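Side-chain contact in vacuolar protein sorting-associated protein 54 (Mus musculus, PDB 3N1E), which forms part of the GARP tethering complex, which probably serves retrograde transport from endosomes to the trans-Golgi network: residues 73-76 with 77-81. Numbering follows the deposited sequence.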
# COMPACT_ATOMS: atom_id res chain seq x y z
N PRO A 73 12.09 -10.57 3.24
CA PRO A 73 11.56 -11.76 2.59
C PRO A 73 10.23 -11.45 1.87
O PRO A 73 9.54 -10.49 2.23
CB PRO A 73 11.34 -12.76 3.75
CG PRO A 73 12.07 -12.22 4.93
CD PRO A 73 12.17 -10.72 4.71
N GLU A 74 9.89 -12.26 0.87
CA GLU A 74 8.71 -12.01 0.02
C GLU A 74 7.40 -11.92 0.82
O GLU A 74 6.59 -11.02 0.59
CB GLU A 74 8.59 -13.06 -1.10
CG GLU A 74 7.35 -12.86 -2.00
CD GLU A 74 7.15 -14.01 -2.99
OE1 GLU A 74 6.74 -15.11 -2.57
OE2 GLU A 74 7.36 -13.79 -4.20
N GLU A 75 7.20 -12.83 1.77
CA GLU A 75 5.97 -12.83 2.57
C GLU A 75 5.80 -11.52 3.38
O GLU A 75 4.70 -10.97 3.43
CB GLU A 75 5.89 -14.06 3.49
CG GLU A 75 4.71 -14.02 4.47
CD GLU A 75 4.35 -15.38 5.07
OE1 GLU A 75 5.20 -15.98 5.78
OE2 GLU A 75 3.19 -15.84 4.87
N GLN A 76 6.90 -11.02 3.97
CA GLN A 76 6.88 -9.77 4.71
C GLN A 76 6.65 -8.57 3.79
O GLN A 76 6.05 -7.58 4.20
CB GLN A 76 8.17 -9.58 5.52
CG GLN A 76 8.17 -10.34 6.87
CD GLN A 76 8.32 -11.87 6.75
OE1 GLN A 76 8.83 -12.40 5.76
NE2 GLN A 76 7.89 -12.58 7.79
N THR A 77 7.14 -8.66 2.56
CA THR A 77 6.93 -7.57 1.58
C THR A 77 5.45 -7.52 1.20
O THR A 77 4.85 -6.45 1.08
CB THR A 77 7.77 -7.79 0.32
OG1 THR A 77 9.16 -7.65 0.66
CG2 THR A 77 7.42 -6.78 -0.79
N GLN A 78 4.87 -8.69 0.99
CA GLN A 78 3.42 -8.79 0.76
C GLN A 78 2.61 -8.21 1.94
O GLN A 78 1.68 -7.39 1.76
CB GLN A 78 3.07 -10.26 0.51
CG GLN A 78 3.52 -10.76 -0.85
CD GLN A 78 3.43 -12.28 -0.98
OE1 GLN A 78 3.30 -12.99 0.02
NE2 GLN A 78 3.54 -12.78 -2.18
N MET A 79 3.00 -8.59 3.16
CA MET A 79 2.31 -8.08 4.37
C MET A 79 2.45 -6.57 4.50
O MET A 79 1.49 -5.89 4.90
CB MET A 79 2.80 -8.79 5.65
CG MET A 79 2.59 -10.29 5.73
SD MET A 79 0.88 -10.84 5.61
CE MET A 79 0.75 -11.23 3.86
N LEU A 80 3.64 -6.04 4.18
CA LEU A 80 3.89 -4.61 4.24
C LEU A 80 2.94 -3.89 3.29
O LEU A 80 2.31 -2.89 3.67
CB LEU A 80 5.34 -4.29 3.87
CG LEU A 80 5.70 -2.84 3.65
CD1 LEU A 80 5.53 -2.01 4.92
CD2 LEU A 80 7.14 -2.73 3.11
N PHE A 81 2.84 -4.39 2.07
CA PHE A 81 1.98 -3.75 1.08
C PHE A 81 0.51 -3.86 1.41
O PHE A 81 -0.23 -2.94 1.08
CB PHE A 81 2.32 -4.18 -0.37
CG PHE A 81 3.40 -3.34 -0.97
CD1 PHE A 81 3.08 -2.20 -1.73
CD2 PHE A 81 4.73 -3.63 -0.72
CE1 PHE A 81 4.10 -1.38 -2.26
CE2 PHE A 81 5.75 -2.83 -1.23
CZ PHE A 81 5.43 -1.70 -2.01
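Glu-74 and Gln-78 sit one turn apart at the start of helix 74-98, which packs on helices 17-40 and 52-68 in this C-terminal domain of Vps54, and their side chains slant across one another. Carboxylate and amide planes lie 14° apart, yet the meeting is van der Waals in range: Gln-78 NE2 comes to 3.8 Å from Glu-74 CG, and stays 4.0 Å from Glu-74 OE1. That amide NH2 is bonded instead to the backbone oxygen of Gly-128, in the chain beyond helix 107-124. Gln-78 leaves its backbone with CG opposite the carbonyl carbon (chi1 -73°), which sets CG 3.4 Å from Glu-74 O; the extended chain beyond then takes the amide to Gly-128. The same Glu-74 O accepts Gln-78 N at 2.9 Å, through a nearly straight bond (168°).

On the next residue pair, Met-79 CG, set beside its own backbone N, rests 3.2 Å from Glu-75 O, the acceptor of Met-79 N.

Pro-73 holds the N-cap position, and its O receives Thr-77 N at 3.0 Å. Thr-77 OG1 also faces Pro-73 O, in a weak bond at best. Thr-77 packs on Ile-68 of helix 52-68, and Leu-80 on Met-64. The start of the helix is therefore held by main-chain bonds, while the Gln-78 amide ties it to the loop at Gly-128; Glu-74, stem and carboxylate alike, lies alongside NE2 and may at most polarise it.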